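Local coordinates for nourseothricin acetyltransferase (Streptomyces noursei, PDB 5C82), which probably transfers an acetyl group from acetyl-coenzyme A to the antibiotic nourseothricin, so that the antibiotic is inactivated and its producer protected, at residues Leu91-Val97 and Val108-Ala114; Ala9-Arg13 and His117-Val122; Trp143-Val149 and Glu180-Ser186. The protein carries 1 engineered substitution. All blocks are in the same frame, centred on the assembly; numbering follows the deposited sequence.

Overall arrangement
The three contacts illustrate how a GNAT sheet is held together across its strands and to the turn before its helix. Interaction 2 ties the N-terminal edge to that turn and touches interaction 1, about 11 Å away between centres: Tyr-10 and His-117 pack on Ala-92, and Arg-118 NE lies 2.8 Å from Val-113 O. Interactions 1 and 3, centres about 15 Å apart, meet where Val-108 N is 2.8 Å from Trp-143 O; beyond that point strands 105-113 and 141-147 separate, the splay that in GNAT enzymes receives acetyl-coenzyme A. In interaction 1 the side chain of Val-113 is about 3 Å from a bound tartaric acid, probably from the crystallisation liquor.

Interaction 1: residues Leu91-Val97 and Val108-Ala114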
loop_
_atom_site.group_PDB
_atom_site.type_symbol
_atom_site.label_atom_id
_atom_site.label_comp_id
_atom_site.label_asym_id
_atom_site.label_seq_id
_atom_site.Cartn_x
_atom_site.Cartn_y
_atom_site.Cartn_z
ATOM N N LEU A 91 2.437 -19.522 -23.511
ATOM C CA LEU A 91 2.839 -18.869 -22.287
ATOM C C LEU A 91 2.263 -19.620 -21.095
ATOM O O LEU A 91 1.059 -19.825 -21.015
ATOM C CB LEU A 91 2.425 -17.409 -22.298
ATOM C CG LEU A 91 2.956 -16.560 -21.142
ATOM C CD1 LEU A 91 4.473 -16.453 -21.167
ATOM C CD2 LEU A 91 2.343 -15.222 -21.172
ATOM N N ALA A 92 3.138 -20.103 -20.221
ATOM C CA ALA A 92 2.742 -20.869 -19.044
ATOM C C ALA A 92 2.538 -19.914 -17.887
ATOM O O ALA A 92 1.749 -20.206 -16.972
ATOM C CB ALA A 92 3.810 -21.893 -18.693
ATOM N N GLY A 93 3.245 -18.781 -17.931
ATOM C CA GLY A 93 3.162 -17.812 -16.857
ATOM C C GLY A 93 4.101 -16.643 -16.977
ATOM O O GLY A 93 5.007 -16.651 -17.814
ATOM N N PHE A 94 3.855 -15.612 -16.145
ATOM C CA PHE A 94 4.683 -14.405 -16.098
ATOM C C PHE A 94 4.712 -13.809 -14.705
ATOM O O PHE A 94 3.829 -14.077 -13.887
ATOM C CB PHE A 94 4.217 -13.350 -17.148
ATOM C CG PHE A 94 2.860 -12.742 -16.871
ATOM C CD1 PHE A 94 1.701 -13.342 -17.351
ATOM C CD2 PHE A 94 2.743 -11.571 -16.122
ATOM C CE1 PHE A 94 0.446 -12.798 -17.071
ATOM C CE2 PHE A 94 1.483 -11.030 -15.831
ATOM C CZ PHE A 94 0.341 -11.645 -16.309
ATOM N N VAL A 95 5.687 -12.960 -14.454
ATOM C CA VAL A 95 5.811 -12.212 -13.189
ATOM C C VAL A 95 6.318 -10.810 -13.549
ATOM O O VAL A 95 7.252 -10.663 -14.349
ATOM C CB VAL A 95 6.677 -12.926 -12.088
ATOM C CG1 VAL A 95 8.146 -13.054 -12.489
ATOM C CG2 VAL A 95 6.551 -12.224 -10.736
ATOM N N VAL A 96 5.662 -9.795 -13.009
ATOM C CA VAL A 96 6.043 -8.408 -13.226
ATOM C C VAL A 96 6.558 -7.954 -11.875
ATOM O O VAL A 96 5.883 -8.149 -10.854
ATOM C CB VAL A 96 4.873 -7.511 -13.751
ATOM C CG1 VAL A 96 5.352 -6.083 -14.043
ATOM C CG2 VAL A 96 4.203 -8.121 -14.983
ATOM N N VAL A 97 7.759 -7.377 -11.872
ATOM C CA VAL A 97 8.420 -6.870 -10.678
ATOM C C VAL A 97 8.797 -5.415 -10.855
ATOM O O VAL A 97 9.048 -4.955 -11.978
ATOM C CB VAL A 97 9.606 -7.751 -10.176
ATOM C CG1 VAL A 97 9.169 -9.198 -9.942
ATOM C CG2 VAL A 97 10.834 -7.687 -11.099
ATOM N N VAL A 108 6.201 -7.434 -6.207
ATOM C CA VAL A 108 5.749 -8.389 -7.216
ATOM C C VAL A 108 4.409 -7.788 -7.631
ATOM O O VAL A 108 3.425 -7.922 -6.895
ATOM C CB VAL A 108 5.628 -9.843 -6.656
ATOM C CG1 VAL A 108 5.130 -10.801 -7.733
ATOM C CG2 VAL A 108 6.957 -10.332 -6.065
ATOM N N GLU A 109 4.402 -7.008 -8.718
ATOM C CA GLU A 109 3.193 -6.295 -9.182
ATOM C C GLU A 109 2.102 -7.249 -9.617
ATOM O O GLU A 109 0.929 -7.052 -9.304
ATOM C CB GLU A 109 3.514 -5.345 -10.343
ATOM C CG GLU A 109 4.639 -4.368 -10.073
ATOM C CD GLU A 109 4.219 -3.009 -9.553
ATOM O OE1 GLU A 109 3.279 -2.940 -8.727
ATOM O OE2 GLU A 109 4.875 -2.013 -9.933
ATOM N N ASP A 110 2.495 -8.302 -10.325
ATOM C CA ASP A 110 1.576 -9.273 -10.873
ATOM C C ASP A 110 2.323 -10.559 -11.058
ATOM O O ASP A 110 3.487 -10.524 -11.409
ATOM C CB ASP A 110 1.082 -8.745 -12.246
ATOM C CG ASP A 110 -0.260 -9.278 -12.740
ATOM O OD1 ASP A 110 -1.000 -9.884 -11.929
ATOM O OD2 ASP A 110 -0.567 -9.087 -13.934
ATOM N N ILE A 111 1.668 -11.691 -10.813
ATOM C CA ILE A 111 2.198 -13.038 -11.070
ATOM C C ILE A 111 1.007 -13.905 -11.467
ATOM O O ILE A 111 -0.005 -13.897 -10.767
ATOM C CB ILE A 111 3.095 -13.642 -9.943
ATOM C CG1 ILE A 111 3.627 -15.056 -10.349
ATOM C CG2 ILE A 111 2.393 -13.624 -8.552
ATOM C CD1 ILE A 111 4.694 -15.689 -9.427
ATOM N N GLU A 112 1.085 -14.565 -12.621
ATOM C CA GLU A 112 0.006 -15.416 -13.110
ATOM C C GLU A 112 0.511 -16.623 -13.853
ATOM O O GLU A 112 1.479 -16.528 -14.602
ATOM C CB GLU A 112 -1.014 -14.619 -13.940
ATOM C CG GLU A 112 -2.242 -14.223 -13.130
ATOM C CD GLU A 112 -2.761 -12.823 -13.382
ATOM O OE1 GLU A 112 -3.027 -12.480 -14.559
ATOM O OE2 GLU A 112 -2.957 -12.085 -12.389
ATOM N N VAL A 113 -0.104 -17.775 -13.583
ATOM C CA VAL A 113 0.229 -19.052 -14.185
ATOM C C VAL A 113 -1.053 -19.580 -14.863
ATOM O O VAL A 113 -2.124 -19.488 -14.265
ATOM C CB VAL A 113 0.836 -20.033 -13.129
ATOM C CG1 VAL A 113 1.115 -21.429 -13.711
ATOM C CG2 VAL A 113 2.109 -19.462 -12.521
ATOM N N ALA A 114 -0.951 -20.082 -16.126
ATOM C CA ALA A 114 -2.088 -20.644 -16.883
ATOM C C ALA A 114 -2.630 -21.833 -16.089
ATOM O O ALA A 114 -1.825 -22.567 -15.525
ATOM C CB ALA A 114 -1.661 -21.064 -18.279
#
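The ring of Phe-94 takes a carboxylate oxygen at its edge: Asp-110 OD2 sits in the ring plane, 3.4 Å from Phe-94 CE2, with the carboxylate turned 76° against the ring. Glu-112 comes alongside, pointing the same way; its CB lies 3.9 Å from Phe-94 CE1, and its OE1 approaches CZ obliquely. The ring reaches over the neighbouring strand because CG of Phe-94 stands between the backbone N and the carbonyl carbon (chi1 68°). Ile-23 of helix 20-25 also packs against Phe-94.

Beneath these side chains runs an antiparallel hairpin pairing, strand 91-100 against strand 105-113. Phe-94 and Glu-112 form a hydrogen-bonded pair with a bond in each direction, and Val-96 N donates to Asp-110 O at 2.8 Å in a nearly straight bond. The ladder closes where Ala-114 N donates to Ala-92 O. At the other end the register slips by one residue: Glu-109 and Asp-110 both face Val-96, a classic beta bulge, and Val-96 O receives two weak bonds from their amides.

The other face of the sheet carries Val-95, Ile-111 and Val-108. CG2 of Val-95, anti to the backbone N, does the touching, 3.6 Å from Val-108 CG1 and 3.8 Å from Ile-111 CB. Helix 122-137 packs on part of this face, with Leu-126 on Val-95 and Met-127 on Val-108.

The two faces thus differ in chemistry. One is apolar and packs in part on helix 122-137. On the other, two carboxylates lie at the edge of and beside the phenyl ring, whose polarised C-H rim would probably favour the in-plane oxygen; Asp-110 OD1 and Glu-112 OE2, both acceptors, come within 3.0 Å of each other, which makes this a strongly polar patch.

Interaction 2: residues Ala9-Arg13 and His117-Val122; sequences AYRYR and HRGHGV
Tyr-10 and His-117 both carry CG anti to the carbonyl carbon, beside the backbone N (chi1 -56° and -61°), and these torsions send the phenol and the imidazole toward each other. They meet through a hydrogen bond of 2.7 Å between Tyr-10 OH and His-117 ND1, in which either could be the donor. Each polar atom lies near the plane of the other ring, at its edge, while the rings themselves are strongly turned, their planes 76° apart.

The phenol is also held from its faces. Val-122 CG2, anti to the carbonyl carbon, projects over one face in a CH-pi contact, 3.5 Å from the centroid of the Tyr-10 ring and displaced toward the rim on the CE2 side. The opposite face is approached by Ala-9 CB. Beyond the hydroxyl, His-120 contributes its CB, 3.5 Å from Tyr-10 OH, and crosses the tyrosine at about a right angle. Tyr-12 plays a lesser part, its OH coming 4.1 Å from Val-122 CA, while its side chain also packs on Ala-125 and Leu-129 of helix 122-137.

The partner segment begins with a type II turn from His-117 to His-120, closed by a weak backbone bond, after which Gly-121 occupies the N-cap of helix 122-137. Arg-118, directed away from the tyrosines, bonds to Ser-29 O and Val-113 O. Residues 118-121 match the opening of the Arg-X-X-Gly-X-Gly signature, the GNAT loop that typically wraps the pyrophosphate of acetyl-coenzyme A, a role inferred here from the family; Tyr-10, near the start of the N-terminal strand, packs against this loop.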
loop_
_atom_site.group_PDB
_atom_site.type_symbol
_atom_site.label_atom_id
_atom_site.label_comp_id
_atom_site.label_asym_id
_atom_site.label_seq_id
_atom_site.Cartn_x
_atom_site.Cartn_y
_atom_site.Cartn_z
ATOM N N ALA A 9 10.553 -28.705 -17.669
ATOM C CA ALA A 9 9.644 -28.604 -18.837
ATOM C C ALA A 9 9.397 -27.168 -19.378
ATOM O O ALA A 9 8.699 -27.012 -20.396
ATOM C CB ALA A 9 8.311 -29.299 -18.560
ATOM N N TYR A 10 9.996 -26.139 -18.748
ATOM C CA TYR A 10 9.761 -24.767 -19.193
ATOM C C TYR A 10 11.028 -24.005 -19.581
ATOM O O TYR A 10 12.143 -24.405 -19.217
ATOM C CB TYR A 10 8.947 -23.984 -18.142
ATOM C CG TYR A 10 7.624 -24.637 -17.795
ATOM C CD1 TYR A 10 6.512 -24.481 -18.614
ATOM C CD2 TYR A 10 7.496 -25.445 -16.666
ATOM C CE1 TYR A 10 5.309 -25.125 -18.332
ATOM C CE2 TYR A 10 6.302 -26.108 -16.383
ATOM C CZ TYR A 10 5.201 -25.916 -17.201
ATOM O OH TYR A 10 4.008 -26.514 -16.892
ATOM N N ARG A 11 10.843 -22.908 -20.342
ATOM C CA ARG A 11 11.926 -22.001 -20.748
ATOM C C ARG A 11 11.606 -20.688 -20.110
ATOM O O ARG A 11 10.434 -20.339 -20.003
ATOM C CB ARG A 11 12.030 -21.862 -22.274
ATOM C CG ARG A 11 12.370 -23.190 -22.959
ATOM C CD ARG A 11 12.249 -23.093 -24.473
ATOM N NE ARG A 11 12.630 -24.358 -25.117
ATOM C CZ ARG A 11 13.883 -24.718 -25.375
ATOM N NH1 ARG A 11 14.894 -23.903 -25.074
ATOM N NH2 ARG A 11 14.136 -25.880 -25.957
ATOM N N TYR A 12 12.626 -19.971 -19.651
ATOM C CA TYR A 12 12.419 -18.720 -18.934
ATOM C C TYR A 12 13.290 -17.647 -19.504
ATOM O O TYR A 12 14.431 -17.913 -19.843
ATOM C CB TYR A 12 12.760 -18.893 -17.445
ATOM C CG TYR A 12 11.957 -19.962 -16.749
ATOM C CD1 TYR A 12 12.403 -21.283 -16.707
ATOM C CD2 TYR A 12 10.778 -19.647 -16.075
ATOM C CE1 TYR A 12 11.665 -22.273 -16.060
ATOM C CE2 TYR A 12 10.021 -20.634 -15.445
ATOM C CZ TYR A 12 10.461 -21.946 -15.455
ATOM O OH TYR A 12 9.710 -22.896 -14.822
ATOM N N ARG A 13 12.760 -16.425 -19.586
ATOM C CA ARG A 13 13.492 -15.262 -20.074
ATOM C C ARG A 13 12.828 -13.948 -19.660
ATOM O O ARG A 13 11.714 -13.927 -19.131
ATOM C CB ARG A 13 13.661 -15.300 -21.621
ATOM C CG ARG A 13 12.381 -15.447 -22.437
ATOM C CD ARG A 13 12.656 -15.136 -23.908
ATOM N NE ARG A 13 11.502 -15.395 -24.775
ATOM C CZ ARG A 13 10.457 -14.579 -24.902
ATOM N NH1 ARG A 13 10.414 -13.435 -24.234
ATOM N NH2 ARG A 13 9.456 -14.895 -25.710
ATOM N N HIS A 117 -1.015 -25.238 -16.063
ATOM C CA HIS A 117 0.376 -25.215 -15.605
ATOM C C HIS A 117 0.486 -25.021 -14.109
ATOM O O HIS A 117 1.590 -25.078 -13.558
ATOM C CB HIS A 117 1.168 -24.159 -16.390
ATOM C CG HIS A 117 1.184 -24.440 -17.859
ATOM N ND1 HIS A 117 1.979 -25.445 -18.394
ATOM C CD2 HIS A 117 0.470 -23.871 -18.856
ATOM C CE1 HIS A 117 1.740 -25.438 -19.694
ATOM N NE2 HIS A 117 0.839 -24.507 -20.019
ATOM N N ARG A 118 -0.662 -24.816 -13.436
ATOM C CA ARG A 118 -0.676 -24.640 -11.985
ATOM C C ARG A 118 -0.289 -25.935 -11.252
ATOM O O ARG A 118 -0.744 -27.022 -11.615
ATOM C CB ARG A 118 -2.001 -24.041 -11.507
ATOM C CG ARG A 118 -2.054 -22.552 -11.807
ATOM C CD ARG A 118 -3.365 -21.915 -11.436
ATOM N NE ARG A 118 -3.662 -20.845 -12.379
ATOM C CZ ARG A 118 -4.812 -20.190 -12.456
ATOM N NH1 ARG A 118 -5.800 -20.463 -11.610
ATOM N NH2 ARG A 118 -4.984 -19.254 -13.378
ATOM N N GLY A 119 0.614 -25.798 -10.287
ATOM C CA GLY A 119 1.147 -26.928 -9.541
ATOM C C GLY A 119 2.176 -27.722 -10.324
ATOM O O GLY A 119 2.344 -28.921 -10.069
ATOM N N HIS A 120 2.875 -27.066 -11.291
ATOM C CA HIS A 120 3.951 -27.687 -12.078
ATOM C C HIS A 120 5.320 -27.029 -11.821
ATOM O O HIS A 120 6.271 -27.294 -12.561
ATOM C CB HIS A 120 3.631 -27.700 -13.580
ATOM C CG HIS A 120 2.730 -28.819 -13.996
ATOM N ND1 HIS A 120 1.470 -28.573 -14.511
ATOM C CD2 HIS A 120 2.932 -30.159 -13.954
ATOM C CE1 HIS A 120 0.948 -29.762 -14.766
ATOM N NE2 HIS A 120 1.790 -30.746 -14.444
ATOM N N GLY A 121 5.394 -26.165 -10.806
ATOM C CA GLY A 121 6.623 -25.457 -10.436
ATOM C C GLY A 121 6.916 -24.144 -11.151
ATOM O O GLY A 121 7.941 -23.527 -10.862
ATOM N N VAL A 122 6.017 -23.685 -12.065
ATOM C CA VAL A 122 6.148 -22.441 -12.859
ATOM C C VAL A 122 6.167 -21.213 -11.937
ATOM O O VAL A 122 7.041 -20.356 -12.087
ATOM C CB VAL A 122 5.034 -22.280 -13.941
ATOM C CG1 VAL A 122 5.240 -21.025 -14.787
ATOM C CG2 VAL A 122 4.910 -23.498 -14.823
#

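Interaction 3: residues Trp143-Val149 and Glu180-Ser186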
loop_
_atom_site.group_PDB
_atom_site.type_symbol
_atom_site.label_atom_id
_atom_site.label_comp_id
_atom_site.label_asym_id
_atom_site.label_seq_id
_atom_site.Cartn_x
_atom_site.Cartn_y
_atom_site.Cartn_z
ATOM N N TRP A 143 7.826 -8.244 -1.794
ATOM C CA TRP A 143 6.504 -7.891 -1.305
ATOM C C TRP A 143 5.454 -8.185 -2.347
ATOM O O TRP A 143 5.709 -8.009 -3.532
ATOM C CB TRP A 143 6.499 -6.389 -0.943
ATOM C CG TRP A 143 5.211 -5.839 -0.400
ATOM C CD1 TRP A 143 4.863 -5.716 0.914
ATOM C CD2 TRP A 143 4.113 -5.298 -1.159
ATOM N NE1 TRP A 143 3.627 -5.111 1.023
ATOM C CE2 TRP A 143 3.136 -4.860 -0.233
ATOM C CE3 TRP A 143 3.837 -5.179 -2.537
ATOM C CZ2 TRP A 143 1.942 -4.245 -0.638
ATOM C CZ3 TRP A 143 2.646 -4.580 -2.937
ATOM C CH2 TRP A 143 1.730 -4.089 -1.995
ATOM N N LEU A 144 4.249 -8.569 -1.907
ATOM C CA LEU A 144 3.158 -8.764 -2.864
ATOM C C LEU A 144 1.809 -8.451 -2.243
ATOM O O LEU A 144 1.642 -8.445 -1.022
ATOM C CB LEU A 144 3.181 -10.172 -3.525
ATOM C CG LEU A 144 2.968 -11.391 -2.605
ATOM C CD1 LEU A 144 1.447 -11.679 -2.389
ATOM C CD2 LEU A 144 3.670 -12.612 -3.170
ATOM N N GLU A 145 0.844 -8.240 -3.114
ATOM C CA GLU A 145 -0.544 -8.008 -2.798
ATOM C C GLU A 145 -1.292 -9.192 -3.377
ATOM O O GLU A 145 -0.929 -9.677 -4.451
ATOM C CB GLU A 145 -0.990 -6.716 -3.463
ATOM C CG GLU A 145 -2.399 -6.289 -3.111
ATOM C CD GLU A 145 -3.356 -6.605 -4.234
ATOM O OE1 GLU A 145 -3.421 -5.822 -5.212
ATOM O OE2 GLU A 145 -4.010 -7.667 -4.153
ATOM N N VAL A 146 -2.326 -9.677 -2.650
ATOM C CA VAL A 146 -3.184 -10.778 -3.072
ATOM C C VAL A 146 -4.600 -10.586 -2.500
ATOM O O VAL A 146 -4.754 -10.246 -1.319
ATOM C CB VAL A 146 -2.574 -12.182 -2.783
ATOM C CG1 VAL A 146 -2.293 -12.412 -1.293
ATOM C CG2 VAL A 146 -3.441 -13.299 -3.367
ATOM N N THR A 147 -5.634 -10.758 -3.347
ATOM C CA THR A 147 -7.009 -10.657 -2.870
ATOM C C THR A 147 -7.273 -11.769 -1.853
ATOM O O THR A 147 -6.792 -12.894 -2.018
ATOM C CB THR A 147 -8.037 -10.628 -4.009
ATOM O OG1 THR A 147 -9.325 -10.632 -3.402
ATOM C CG2 THR A 147 -7.930 -11.846 -4.964
ATOM N N ASN A 148 -8.016 -11.428 -0.790
ATOM C CA ASN A 148 -8.395 -12.329 0.293
ATOM C C ASN A 148 -9.181 -13.574 -0.213
ATOM O O ASN A 148 -9.182 -14.622 0.444
ATOM C CB ASN A 148 -9.210 -11.547 1.346
ATOM C CG ASN A 148 -10.595 -11.234 0.853
ATOM O OD1 ASN A 148 -10.773 -10.505 -0.115
ATOM N ND2 ASN A 148 -11.589 -11.917 1.392
ATOM N N VAL A 149 -9.862 -13.443 -1.358
ATOM C CA VAL A 149 -10.624 -14.559 -1.934
ATOM C C VAL A 149 -9.713 -15.578 -2.620
ATOM O O VAL A 149 -10.139 -16.723 -2.824
ATOM C CB VAL A 149 -11.803 -14.127 -2.830
ATOM C CG1 VAL A 149 -12.848 -13.349 -2.018
ATOM C CG2 VAL A 149 -11.344 -13.356 -4.069
ATOM N N GLU A 180 -13.898 -7.450 -1.568
ATOM C CA GLU A 180 -12.633 -8.139 -1.323
ATOM C C GLU A 180 -11.660 -7.184 -0.620
ATOM O O GLU A 180 -11.839 -5.965 -0.666
ATOM C CB GLU A 180 -12.021 -8.656 -2.632
ATOM C CG GLU A 180 -12.886 -9.676 -3.359
ATOM C CD GLU A 180 -12.517 -9.898 -4.812
ATOM O OE1 GLU A 180 -11.307 -9.941 -5.136
ATOM O OE2 GLU A 180 -13.451 -10.053 -5.630
ATOM N N GLN A 181 -10.637 -7.729 0.055
ATOM C CA GLN A 181 -9.647 -6.885 0.746
ATOM C C GLN A 181 -8.285 -7.232 0.174
ATOM O O GLN A 181 -8.053 -8.391 -0.225
ATOM C CB GLN A 181 -9.663 -7.111 2.276
ATOM C CG GLN A 181 -11.024 -6.771 2.977
ATOM C CD GLN A 181 -12.113 -7.775 2.683
ATOM O OE1 GLN A 181 -11.910 -9.004 2.776
ATOM N NE2 GLN A 181 -13.256 -7.287 2.211
ATOM N N ALA A 182 -7.392 -6.245 0.107
ATOM C CA ALA A 182 -6.045 -6.543 -0.384
ATOM C C ALA A 182 -5.209 -7.104 0.782
ATOM O O ALA A 182 -5.223 -6.543 1.858
ATOM C CB ALA A 182 -5.404 -5.285 -0.952
ATOM N N LEU A 183 -4.563 -8.238 0.600
ATOM C CA LEU A 183 -3.709 -8.794 1.646
ATOM C C LEU A 183 -2.271 -8.614 1.208
ATOM O O LEU A 183 -1.937 -8.830 0.025
ATOM C CB LEU A 183 -4.005 -10.272 1.955
ATOM C CG LEU A 183 -5.441 -10.673 2.338
ATOM C CD1 LEU A 183 -5.498 -12.161 2.626
ATOM C CD2 LEU A 183 -6.017 -9.830 3.538
ATOM N N TYR A 184 -1.428 -8.197 2.156
ATOM C CA TYR A 184 -0.020 -7.932 1.898
ATOM C C TYR A 184 0.877 -8.995 2.499
ATOM O O TYR A 184 0.663 -9.407 3.635
ATOM C CB TYR A 184 0.350 -6.513 2.363
ATOM C CG TYR A 184 -0.453 -5.414 1.680
ATOM C CD1 TYR A 184 -0.851 -5.537 0.353
ATOM C CD2 TYR A 184 -0.704 -4.203 2.324
ATOM C CE1 TYR A 184 -1.533 -4.513 -0.293
ATOM C CE2 TYR A 184 -1.400 -3.176 1.686
ATOM C CZ TYR A 184 -1.823 -3.344 0.382
ATOM O OH TYR A 184 -2.480 -2.339 -0.285
HETATM N N MSE A 185 1.822 -9.525 1.688
HETATM C CA MSE A 185 2.744 -10.564 2.161
HETATM C C MSE A 185 4.165 -10.213 1.795
HETATM O O MSE A 185 4.422 -9.641 0.732
HETATM C CB MSE A 185 2.359 -11.968 1.638
HETATM C CG MSE A 185 0.895 -12.366 1.931
HETATM SE SE MSE A 185 0.468 -14.136 1.309
HETATM C CE MSE A 185 1.428 -15.223 2.743
ATOM N N SER A 186 5.092 -10.523 2.685
ATOM C CA SER A 186 6.479 -10.210 2.424
ATOM C C SER A 186 7.396 -11.363 2.773
ATOM O O SER A 186 7.036 -12.250 3.550
ATOM C CB SER A 186 6.912 -8.943 3.156
ATOM O OG SER A 186 6.878 -9.145 4.560
#
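Backbone hydrogen bonds pair Leu-144 with Met-185 and Val-146 with Leu-183 in both directions, at 2.8 to 2.9 Å between N and O, in an antiparallel ladder that Asn-148 N extends to Gln-181 O.

Side chains add polar links at and beyond the strand ends. Thr-147 OG1, anti to the backbone N (chi1 176°), donates to Glu-180 OE1 at 2.7 Å, meeting the carboxylate on its anti side. Asn-148 OD1 receives Gln-181 N at 2.8 Å, the donor standing well above the amide's carbonyl plane; Asn-148 ND2 bonds to Phe-36 O, so this one amide joins the strand pair to strand 34-40. The strand pairing fits the GNAT topology, in which the last strand, 182-188, lies between 141-147 and 163-168.

Aromatic contacts gather on one face of the sheet. Trp-143 CZ2 lies 3.2 Å from Tyr-184 CD1, over the tyrosine face and toward its rim, with the ring planes inclined at 43°. Glu-145 CG comes to the edge of the same ring, 3.4 Å from Tyr-184 CE1, while its OE2 bonds to Tyr-172 OH. Tyr-184 also packs on Tyr-184 of the second subunit.

Apolar contacts fill the other face: Leu-144 CD1 meets CB of Met-185, present as selenomethionine, and Val-146 CG1 lies 4.2 Å from its SE. Ile-154 and Tyr-157 of helix 151-158 pack on this side.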